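Local coordinates for putative alpha-L-fucosidase (Bacteroides thetaiotaomicron, PDB 3EYP), which probably hydrolyses alpha-L-fucosides as a family 29 glycosyl hydrolase, with a TIM-barrel domain followed by an F5/8 type C domain, at residues E144-Q149 / T163-A168; E152-Y157 / E187-C192; V177-Y182 / Y201-V206. One frame throughout, in Å; residues are numbered along the deposited sequence.

In the fold
All three contacts lie in the barrel domain, where strands 162-164 and 193-195 are parallel neighbours and helices 139-155 and 175-188 pack outside them. Interactions 1 and 2 share helix 139-155, and their centres are about 13 Å apart. Interactions 2 and 3 share helix 175-188, with centres about 15 Å apart. Interactions 1 and 3, about 10 Å apart between centres, are joined through aromatic rings: Tyr146 CD2 comes within 3.2 Å of Trp181 CE2, and Trp165 CE3 within 3.6 Å of Tyr178 CD1. Interaction 1 adjoins Asp166, which holds glycerol, probably from the crystallisation liquor, at what is probably the active-site end of the barrel; interactions 2 and 3 are structural packing.

Interaction 1: E144-Q149 / T163-A168; sequences EYYAHQ and TWWDGA
Tyr146 and Trp165 make the whole of this contact, the phenol hydroxyl meeting the edge of the indole between helix 139-155 and the chain just beyond strand 162-164. Their CA atoms are 11.8 Å apart, and the gap is spanned almost entirely by the two side chains, which are both buried. On the helix, CG of Tyr146 is anti to the backbone N (chi1 -170°), which brings the phenol to the indole of Trp165. The CB of Trp165 points neither at the helix nor away from it, but its indole swings back so that the pyrrole edge faces the phenol. The hydroxyl therefore sits at the rim of the indole, close to its plane, with Tyr146 OH 2.9 Å from Trp165 NE1 and 3.1 Å from Trp165 CD1. The hydrogen bond from NE1 is weak, because the N-H is bent well off the line to the oxygen (119°). The ring planes are inclined at 62° and their centroids are 5.9 Å apart, so the two rings meet obliquely. A stronger hold on the phenol comes from Leu124 O on the neighbouring strand, to which the hydroxyl donates, while Trp181 of helix 175-188 stacks on the Tyr146 ring. The buried hydroxyl thus accepts from the indole N-H and donates to a backbone carbonyl. Immediately after Trp165 the chain turns: Ala168 N donates to Asp166 OD1 over 2.9 Å, reaching it from above the carboxylate plane and closing an Asx turn. Asp166 also bonds Tyr123 OH and glycerol, probably carried over from the crystallisation liquor. A carboxylate in the loop just past a parallel strand is consistent with the C-terminal, active-site end of the barrel strands, as in other TIM-barrel glycosidases.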
loop_
_atom_site.group_PDB
_atom_site.type_symbol
_atom_site.label_atom_id
_atom_site.label_comp_id
_atom_site.label_asym_id
_atom_site.label_seq_id
_atom_site.Cartn_x
_atom_site.Cartn_y
_atom_site.Cartn_z
ATOM N N GLU A 144 -26.731 3.784 11.997
ATOM C CA GLU A 144 -26.766 5.210 12.407
ATOM C C GLU A 144 -25.636 5.603 13.354
ATOM O O GLU A 144 -25.096 6.676 13.241
ATOM C CB GLU A 144 -28.107 5.617 13.055
ATOM C CG GLU A 144 -29.296 5.298 12.217
ATOM C CD GLU A 144 -29.259 5.992 10.852
ATOM O OE1 GLU A 144 -28.767 7.157 10.742
ATOM O OE2 GLU A 144 -29.708 5.338 9.880
ATOM N N TYR A 145 -25.306 4.714 14.294
ATOM C CA TYR A 145 -24.217 4.961 15.280
ATOM C C TYR A 145 -22.899 5.209 14.547
ATOM O O TYR A 145 -22.172 6.210 14.740
ATOM C CB TYR A 145 -24.026 3.742 16.231
ATOM C CG TYR A 145 -22.737 3.746 17.086
ATOM C CD1 TYR A 145 -22.535 4.711 18.060
ATOM C CD2 TYR A 145 -21.744 2.777 16.924
ATOM C CE1 TYR A 145 -21.405 4.736 18.826
ATOM C CE2 TYR A 145 -20.597 2.792 17.681
ATOM C CZ TYR A 145 -20.424 3.780 18.634
ATOM O OH TYR A 145 -19.342 3.822 19.460
ATOM N N TYR A 146 -22.610 4.263 13.691
ATOM C CA TYR A 146 -21.382 4.323 12.893
ATOM C C TYR A 146 -21.354 5.616 12.070
ATOM O O TYR A 146 -20.348 6.291 11.972
ATOM C CB TYR A 146 -21.239 3.091 11.978
ATOM C CG TYR A 146 -19.861 2.979 11.303
ATOM C CD1 TYR A 146 -18.885 2.180 11.815
ATOM C CD2 TYR A 146 -19.589 3.672 10.108
ATOM C CE1 TYR A 146 -17.645 2.075 11.202
ATOM C CE2 TYR A 146 -18.380 3.572 9.504
ATOM C CZ TYR A 146 -17.425 2.765 10.018
ATOM O OH TYR A 146 -16.191 2.696 9.375
ATOM N N ALA A 147 -22.488 5.944 11.469
ATOM C CA ALA A 147 -22.598 7.155 10.632
ATOM C C ALA A 147 -22.318 8.400 11.436
ATOM O O ALA A 147 -21.655 9.325 10.955
ATOM C CB ALA A 147 -23.977 7.247 9.918
ATOM N N HIS A 148 -22.775 8.400 12.680
ATOM C CA HIS A 148 -22.544 9.548 13.556
ATOM C C HIS A 148 -21.068 9.715 13.776
ATOM O O HIS A 148 -20.552 10.784 13.736
ATOM C CB HIS A 148 -23.267 9.427 14.902
ATOM C CG HIS A 148 -24.740 9.704 14.821
ATOM N ND1 HIS A 148 -25.256 10.850 14.238
ATOM C CD2 HIS A 148 -25.800 9.016 15.299
ATOM C CE1 HIS A 148 -26.580 10.822 14.326
ATOM N NE2 HIS A 148 -26.940 9.717 14.962
ATOM N N GLN A 149 -20.415 8.623 14.104
ATOM C CA GLN A 149 -18.982 8.633 14.411
ATOM C C GLN A 149 -18.131 9.019 13.205
ATOM O O GLN A 149 -17.148 9.756 13.301
ATOM C CB GLN A 149 -18.561 7.281 14.972
ATOM C CG GLN A 149 -19.164 7.016 16.339
ATOM C CD GLN A 149 -18.364 6.025 17.186
ATOM O OE1 GLN A 149 -17.949 4.943 16.705
ATOM N NE2 GLN A 149 -18.197 6.365 18.490
ATOM N N THR A 163 -9.791 6.023 4.430
ATOM C CA THR A 163 -10.715 5.387 5.408
ATOM C C THR A 163 -10.658 3.909 5.143
ATOM O O THR A 163 -10.752 3.474 4.004
ATOM C CB THR A 163 -12.166 5.914 5.257
ATOM O OG1 THR A 163 -12.227 7.276 5.668
ATOM C CG2 THR A 163 -13.150 5.161 6.096
ATOM N N TRP A 164 -10.450 3.143 6.203
ATOM C CA TRP A 164 -10.216 1.690 6.103
ATOM C C TRP A 164 -11.371 0.933 6.710
ATOM O O TRP A 164 -11.686 1.104 7.909
ATOM C CB TRP A 164 -8.963 1.315 6.831
ATOM C CG TRP A 164 -8.007 0.422 6.150
ATOM C CD1 TRP A 164 -7.094 0.764 5.211
ATOM C CD2 TRP A 164 -7.816 -0.966 6.405
ATOM N NE1 TRP A 164 -6.376 -0.336 4.821
ATOM C CE2 TRP A 164 -6.774 -1.406 5.565
ATOM C CE3 TRP A 164 -8.434 -1.886 7.258
ATOM C CZ2 TRP A 164 -6.314 -2.731 5.564
ATOM C CZ3 TRP A 164 -7.980 -3.199 7.243
ATOM C CH2 TRP A 164 -6.915 -3.588 6.411
ATOM N N TRP A 165 -11.943 0.040 5.898
ATOM C CA TRP A 165 -13.054 -0.820 6.353
ATOM C C TRP A 165 -12.608 -2.269 6.359
ATOM O O TRP A 165 -12.570 -2.918 5.312
ATOM C CB TRP A 165 -14.303 -0.670 5.494
ATOM C CG TRP A 165 -15.021 0.650 5.652
ATOM C CD1 TRP A 165 -15.017 1.432 6.748
ATOM C CD2 TRP A 165 -15.844 1.318 4.683
ATOM N NE1 TRP A 165 -15.772 2.537 6.552
ATOM C CE2 TRP A 165 -16.275 2.525 5.274
ATOM C CE3 TRP A 165 -16.255 1.021 3.381
ATOM C CZ2 TRP A 165 -17.130 3.423 4.625
ATOM C CZ3 TRP A 165 -17.071 1.926 2.713
ATOM C CH2 TRP A 165 -17.540 3.101 3.350
ATOM N N ASP A 166 -12.235 -2.743 7.543
ATOM C CA ASP A 166 -11.820 -4.146 7.742
ATOM C C ASP A 166 -13.013 -5.038 7.492
ATOM O O ASP A 166 -14.130 -4.766 7.944
ATOM C CB ASP A 166 -11.297 -4.354 9.160
ATOM C CG ASP A 166 -10.443 -5.575 9.353
ATOM O OD1 ASP A 166 -10.685 -6.661 8.776
ATOM O OD2 ASP A 166 -9.563 -5.495 10.225
ATOM N N GLY A 167 -12.774 -6.129 6.785
ATOM C CA GLY A 167 -13.844 -7.089 6.513
ATOM C C GLY A 167 -14.100 -8.131 7.601
ATOM O O GLY A 167 -15.159 -8.793 7.632
ATOM N N ALA A 168 -13.151 -8.254 8.502
ATOM C CA ALA A 168 -13.262 -9.270 9.589
ATOM C C ALA A 168 -14.544 -9.063 10.384
ATOM O O ALA A 168 -14.824 -7.979 10.913
ATOM C CB ALA A 168 -12.085 -9.224 10.517
#

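Interaction 2: E152-Y157 / E187-C192; sequences ELMSDY and EKQPDC
Met154 and Lys188 bring the two chains together with CA atoms 6.1 Å apart, where the last turn of helix 139-155 meets the end of helix 175-188, and Gln189 then leaves helical geometry and opens a type I turn closed by Cys192 N on Gln189 O. The focus of the contact is the carbonyl of Met154. Gln189 NE2 donates to Met154 O over 2.8 Å with a fairly straight N-H (155°), approaching from well above the carbonyl plane. A water gives a second hydrogen to Met154 O at 3.1 Å and another to Lys188 O at 3.0 Å, so that it bridges the two backbones. Beside this polar knot, Met154 SD rests against Gln189 CG at 3.7 Å as the two side chains pass at an angle, and the thioether then turns away toward Thr163 and Ile160. Lys188 runs extended past Met154, its CD 4.0 Å from Met154 CB, until the last torsion (chi4 -86°) kinks the amine toward the serine. There Lys188 NZ donates to Ser155 OG over 2.8 Å, while that hydroxyl gives its own hydrogen to Gly151 O one turn back in the helix. Gln189 is gripped at both ends of its amide: NE2 also reaches Gly158 O, and OE1 accepts from Ile160 N. These bonds would fix the amide's rotation, tying the end of helix 175-188 both to Met154 and to the chain entering strand 162-164. The Met154 carbonyl is thus satisfied by amide and water together, with the lysine-serine bond on the more exposed side.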
loop_
_atom_site.group_PDB
_atom_site.type_symbol
_atom_site.label_atom_id
_atom_site.label_comp_id
_atom_site.label_asym_id
_atom_site.label_seq_id
_atom_site.Cartn_x
_atom_site.Cartn_y
_atom_site.Cartn_z
ATOM N N GLU A 152 -18.209 12.668 12.803
ATOM C CA GLU A 152 -17.262 13.318 13.661
ATOM C C GLU A 152 -15.864 13.248 13.035
ATOM O O GLU A 152 -15.150 14.244 12.931
ATOM C CB GLU A 152 -17.250 12.696 15.098
ATOM C CG GLU A 152 -18.575 12.820 15.850
ATOM C CD GLU A 152 -18.492 12.254 17.210
ATOM O OE1 GLU A 152 -17.957 11.136 17.284
ATOM O OE2 GLU A 152 -19.003 12.847 18.202
ATOM N N LEU A 153 -15.465 12.059 12.621
ATOM C CA LEU A 153 -14.058 11.833 12.212
ATOM C C LEU A 153 -13.739 12.453 10.861
ATOM O O LEU A 153 -12.567 12.826 10.544
ATOM C CB LEU A 153 -13.733 10.306 12.195
ATOM C CG LEU A 153 -13.673 9.692 13.603
ATOM C CD1 LEU A 153 -13.498 8.176 13.621
ATOM C CD2 LEU A 153 -12.624 10.365 14.425
ATOM N N MET A 154 -14.785 12.582 10.064
ATOM C CA MET A 154 -14.653 13.127 8.671
ATOM C C MET A 154 -14.867 14.641 8.597
ATOM O O MET A 154 -14.641 15.280 7.546
ATOM C CB MET A 154 -15.636 12.445 7.698
ATOM C CG MET A 154 -15.324 10.961 7.303
ATOM S SD MET A 154 -13.665 10.497 6.722
ATOM C CE MET A 154 -13.108 9.692 8.234
ATOM N N SER A 155 -15.291 15.193 9.733
ATOM C CA SER A 155 -15.620 16.611 9.856
ATOM C C SER A 155 -14.652 17.416 10.702
ATOM O O SER A 155 -14.387 18.579 10.416
ATOM C CB SER A 155 -17.032 16.812 10.421
ATOM O OG SER A 155 -18.061 16.245 9.620
ATOM N N ASP A 156 -14.200 16.863 11.810
ATOM C CA ASP A 156 -13.624 17.710 12.855
ATOM C C ASP A 156 -12.122 17.484 13.066
ATOM O O ASP A 156 -11.524 18.040 13.973
ATOM C CB ASP A 156 -14.344 17.530 14.210
ATOM C CG ASP A 156 -15.858 17.840 14.142
ATOM O OD1 ASP A 156 -16.265 18.778 13.421
ATOM O OD2 ASP A 156 -16.635 17.116 14.817
ATOM N N TYR A 157 -11.555 16.640 12.230
ATOM C CA TYR A 157 -10.180 16.169 12.431
ATOM C C TYR A 157 -9.240 16.399 11.271
ATOM O O TYR A 157 -8.244 15.702 11.072
ATOM C CB TYR A 157 -10.236 14.669 12.839
ATOM C CG TYR A 157 -10.717 14.497 14.256
ATOM C CD1 TYR A 157 -9.834 14.485 15.306
ATOM C CD2 TYR A 157 -12.084 14.414 14.544
ATOM C CE1 TYR A 157 -10.276 14.367 16.614
ATOM C CE2 TYR A 157 -12.508 14.266 15.816
ATOM C CZ TYR A 157 -11.609 14.239 16.853
ATOM O OH TYR A 157 -12.056 14.124 18.166
ATOM N N GLU A 187 -18.604 12.990 0.507
ATOM C CA GLU A 187 -19.025 14.390 0.631
ATOM C C GLU A 187 -18.059 15.232 1.447
ATOM O O GLU A 187 -17.637 16.323 1.058
ATOM C CB GLU A 187 -20.445 14.488 1.187
ATOM C CG GLU A 187 -20.759 15.908 1.661
ATOM C CD GLU A 187 -22.168 16.059 2.153
ATOM O OE1 GLU A 187 -22.354 16.190 3.387
ATOM O OE2 GLU A 187 -23.095 16.057 1.301
ATOM N N LYS A 188 -17.635 14.696 2.569
ATOM C CA LYS A 188 -16.855 15.492 3.490
ATOM C C LYS A 188 -15.387 15.504 3.154
ATOM O O LYS A 188 -14.685 16.425 3.488
ATOM C CB LYS A 188 -17.042 14.978 4.919
ATOM C CG LYS A 188 -18.470 15.187 5.381
ATOM C CD LYS A 188 -18.639 14.920 6.859
ATOM C CE LYS A 188 -20.032 15.334 7.340
ATOM N NZ LYS A 188 -20.042 16.802 7.706
ATOM N N GLN A 189 -14.941 14.417 2.535
ATOM C CA GLN A 189 -13.515 14.158 2.247
ATOM C C GLN A 189 -13.300 13.660 0.805
ATOM O O GLN A 189 -13.014 12.469 0.563
ATOM C CB GLN A 189 -12.994 13.112 3.237
ATOM C CG GLN A 189 -13.014 13.576 4.725
ATOM C CD GLN A 189 -12.023 14.687 5.017
ATOM O OE1 GLN A 189 -11.102 14.938 4.220
ATOM N NE2 GLN A 189 -12.144 15.319 6.214
ATOM N N PRO A 190 -13.424 14.557 -0.170
ATOM C CA PRO A 190 -13.470 14.034 -1.528
ATOM C C PRO A 190 -12.158 13.359 -1.995
ATOM O O PRO A 190 -12.156 12.597 -2.941
ATOM C CB PRO A 190 -13.862 15.255 -2.377
ATOM C CG PRO A 190 -13.825 16.441 -1.476
ATOM C CD PRO A 190 -13.744 15.992 -0.070
ATOM N N ASP A 191 -11.064 13.592 -1.302
ATOM C CA ASP A 191 -9.794 12.992 -1.716
ATOM C C ASP A 191 -9.508 11.696 -0.941
ATOM O O ASP A 191 -8.455 11.063 -1.092
ATOM C CB ASP A 191 -8.643 13.966 -1.525
ATOM C CG ASP A 191 -8.578 15.031 -2.632
ATOM O OD1 ASP A 191 -9.390 15.003 -3.584
ATOM O OD2 ASP A 191 -7.685 15.890 -2.533
ATOM N N CYS A 192 -10.480 11.302 -0.142
ATOM C CA CYS A 192 -10.302 10.144 0.738
ATOM C C CYS A 192 -10.486 8.825 -0.012
ATOM O O CYS A 192 -11.522 8.510 -0.557
ATOM C CB CYS A 192 -11.227 10.183 1.952
ATOM S SG CYS A 192 -10.815 8.840 3.172
HETATM O O HOH W 1 -14.745 17.944 6.044
#

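Interaction 3: V177-Y182 / Y201-V206; sequences VYRHWY and YPFADV
Phe203 carries this apolar contact against Tyr178, Arg179 and Tyr182 of helix 175-188, and the two residues before it set the stage. The Tyr201 side chain packs on helix 226-230, and one face of its ring takes Pro202 CD. Pro202 in turn lays its CG over one face of the Phe203 ring, off-centre, 3.9 Å above the plane. The opposite face of Phe203 belongs to Tyr182: the rings form an offset stack, centroids 4.7 Å apart and planes inclined at 27°. Phe203 CD1 lies over one face of the tyrosine, 3.5 Å from Tyr182 CD2. Tyr182 CB meanwhile makes a CH-pi contact above the phenylalanine, 4.2 Å from the ring centroid. The tyrosine is placed for this by its first torsion, with CG swung beside the carbonyl carbon (chi1 161°). Further out, the tip of the phenylalanine reaches the helix itself, with Phe203 CZ 3.6 Å from Arg179 CB and Phe203 CE2 3.6 Å from Arg179 N. Its other flank meets Tyr178 through Phe203 CD2 and Tyr178 CB, 4.0 Å apart. Phe203 is thus wedged between proline and helix. Beyond it the chain turns back to the barrel: Asp205 forms a salt bridge with Arg13 and accepts from Ile194 N, and Val206 makes backbone hydrogen bonds with Ile194 and Gly196. The segment accordingly spans from helix 226-230, against helix 175-188 by way of Phe203, to strand 193-195, on which Tyr182 also packs through Ile194.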
loop_
_atom_site.group_PDB
_atom_site.type_symbol
_atom_site.label_atom_id
_atom_site.label_comp_id
_atom_site.label_asym_id
_atom_site.label_seq_id
_atom_site.Cartn_x
_atom_site.Cartn_y
_atom_site.Cartn_z
ATOM N N VAL A 177 -26.042 -0.282 3.786
ATOM C CA VAL A 177 -25.376 0.258 5.002
ATOM C C VAL A 177 -24.059 0.988 4.655
ATOM O O VAL A 177 -23.850 2.149 4.996
ATOM C CB VAL A 177 -25.055 -0.863 6.010
ATOM C CG1 VAL A 177 -24.080 -0.383 7.139
ATOM C CG2 VAL A 177 -26.334 -1.436 6.616
ATOM N N TYR A 178 -23.199 0.295 3.937
ATOM C CA TYR A 178 -21.940 0.890 3.487
ATOM C C TYR A 178 -22.204 2.110 2.579
ATOM O O TYR A 178 -21.410 3.079 2.559
ATOM C CB TYR A 178 -21.042 -0.136 2.762
ATOM C CG TYR A 178 -20.394 -1.162 3.620
ATOM C CD1 TYR A 178 -19.203 -0.894 4.292
ATOM C CD2 TYR A 178 -20.916 -2.471 3.687
ATOM C CE1 TYR A 178 -18.548 -1.900 5.049
ATOM C CE2 TYR A 178 -20.333 -3.414 4.475
ATOM C CZ TYR A 178 -19.140 -3.145 5.150
ATOM O OH TYR A 178 -18.541 -4.145 5.881
ATOM N N ARG A 179 -23.328 2.099 1.848
ATOM C CA ARG A 179 -23.664 3.265 0.987
ATOM C C ARG A 179 -23.812 4.531 1.812
ATOM O O ARG A 179 -23.266 5.595 1.491
ATOM C CB ARG A 179 -24.953 3.069 0.196
ATOM C CG ARG A 179 -25.180 4.134 -0.903
ATOM C CD ARG A 179 -26.438 3.827 -1.730
ATOM N NE ARG A 179 -27.689 3.870 -0.965
ATOM C CZ ARG A 179 -28.533 2.859 -0.714
ATOM N NH1 ARG A 179 -29.682 3.102 -0.006
ATOM N NH2 ARG A 179 -28.315 1.656 -1.186
ATOM N N HIS A 180 -24.650 4.392 2.822
ATOM C CA HIS A 180 -24.908 5.451 3.788
ATOM C C HIS A 180 -23.582 6.026 4.282
ATOM O O HIS A 180 -23.363 7.240 4.290
ATOM C CB HIS A 180 -25.792 4.917 4.936
ATOM C CG HIS A 180 -26.289 5.970 5.874
ATOM N ND1 HIS A 180 -27.039 7.054 5.457
ATOM C CD2 HIS A 180 -26.190 6.074 7.223
ATOM C CE1 HIS A 180 -27.346 7.797 6.511
ATOM N NE2 HIS A 180 -26.841 7.225 7.593
ATOM N N TRP A 181 -22.667 5.133 4.605
ATOM C CA TRP A 181 -21.323 5.551 5.072
ATOM C C TRP A 181 -20.436 6.190 4.009
ATOM O O TRP A 181 -19.791 7.228 4.212
ATOM C CB TRP A 181 -20.594 4.410 5.728
ATOM C CG TRP A 181 -21.307 3.798 6.893
ATOM C CD1 TRP A 181 -22.316 4.327 7.621
ATOM C CD2 TRP A 181 -21.053 2.498 7.434
ATOM N NE1 TRP A 181 -22.716 3.437 8.616
ATOM C CE2 TRP A 181 -21.958 2.298 8.500
ATOM C CE3 TRP A 181 -20.176 1.480 7.104
ATOM C CZ2 TRP A 181 -21.963 1.143 9.267
ATOM C CZ3 TRP A 181 -20.172 0.307 7.905
ATOM C CH2 TRP A 181 -21.069 0.153 8.944
ATOM N N TYR A 182 -20.443 5.576 2.860
ATOM C CA TYR A 182 -19.682 6.072 1.699
ATOM C C TYR A 182 -20.048 7.509 1.306
ATOM O O TYR A 182 -19.181 8.327 1.027
ATOM C CB TYR A 182 -19.942 5.145 0.521
ATOM C CG TYR A 182 -19.619 5.713 -0.809
ATOM C CD1 TYR A 182 -18.307 5.773 -1.242
ATOM C CD2 TYR A 182 -20.635 6.129 -1.672
ATOM C CE1 TYR A 182 -18.008 6.234 -2.482
ATOM C CE2 TYR A 182 -20.357 6.594 -2.901
ATOM C CZ TYR A 182 -19.038 6.651 -3.318
ATOM O OH TYR A 182 -18.739 7.139 -4.575
ATOM N N TYR A 201 -17.994 -3.410 -1.650
ATOM C CA TYR A 201 -17.290 -3.547 -2.953
ATOM C C TYR A 201 -17.571 -2.464 -4.001
ATOM O O TYR A 201 -16.662 -2.069 -4.703
ATOM C CB TYR A 201 -17.441 -4.963 -3.568
ATOM C CG TYR A 201 -18.850 -5.247 -3.990
ATOM C CD1 TYR A 201 -19.272 -4.961 -5.284
ATOM C CD2 TYR A 201 -19.788 -5.692 -3.088
ATOM C CE1 TYR A 201 -20.548 -5.187 -5.668
ATOM C CE2 TYR A 201 -21.100 -5.929 -3.475
ATOM C CZ TYR A 201 -21.467 -5.678 -4.768
ATOM O OH TYR A 201 -22.781 -5.896 -5.160
ATOM N N PRO A 202 -18.781 -1.899 -4.044
ATOM C CA PRO A 202 -18.988 -0.877 -5.061
ATOM C C PRO A 202 -18.406 0.467 -4.729
ATOM O O PRO A 202 -18.413 1.364 -5.563
ATOM C CB PRO A 202 -20.510 -0.717 -5.119
ATOM C CG PRO A 202 -21.075 -1.519 -4.082
ATOM C CD PRO A 202 -20.034 -2.351 -3.424
ATOM N N PHE A 203 -17.931 0.597 -3.491
ATOM C CA PHE A 203 -17.450 1.857 -2.996
ATOM C C PHE A 203 -15.933 1.892 -2.808
ATOM O O PHE A 203 -15.328 2.922 -2.516
ATOM C CB PHE A 203 -18.171 2.187 -1.699
ATOM C CG PHE A 203 -19.648 1.998 -1.788
ATOM C CD1 PHE A 203 -20.389 2.769 -2.683
ATOM C CD2 PHE A 203 -20.304 1.080 -0.994
ATOM C CE1 PHE A 203 -21.773 2.632 -2.742
ATOM C CE2 PHE A 203 -21.691 0.911 -1.087
ATOM C CZ PHE A 203 -22.412 1.678 -1.962
ATOM N N ALA A 204 -15.333 0.735 -2.930
ATOM C CA ALA A 204 -13.904 0.592 -2.685
ATOM C C ALA A 204 -13.108 1.303 -3.764
ATOM O O ALA A 204 -13.418 1.190 -4.963
ATOM C CB ALA A 204 -13.542 -0.923 -2.680
ATOM N N ASP A 205 -12.069 1.986 -3.328
ATOM C CA ASP A 205 -11.044 2.566 -4.199
ATOM C C ASP A 205 -9.908 1.573 -4.367
ATOM O O ASP A 205 -9.288 1.460 -5.440
ATOM C CB ASP A 205 -10.524 3.882 -3.647
ATOM C CG ASP A 205 -11.564 4.959 -3.693
ATOM O OD1 ASP A 205 -12.161 5.200 -4.759
ATOM O OD2 ASP A 205 -11.762 5.574 -2.666
ATOM N N VAL A 206 -9.633 0.894 -3.271
ATOM C CA VAL A 206 -8.577 -0.142 -3.214
ATOM C C VAL A 206 -9.091 -1.383 -2.521
ATOM O O VAL A 206 -10.022 -1.331 -1.685
ATOM C CB VAL A 206 -7.278 0.410 -2.605
ATOM C CG1 VAL A 206 -6.847 1.709 -3.362
ATOM C CG2 VAL A 206 -7.419 0.708 -1.069
#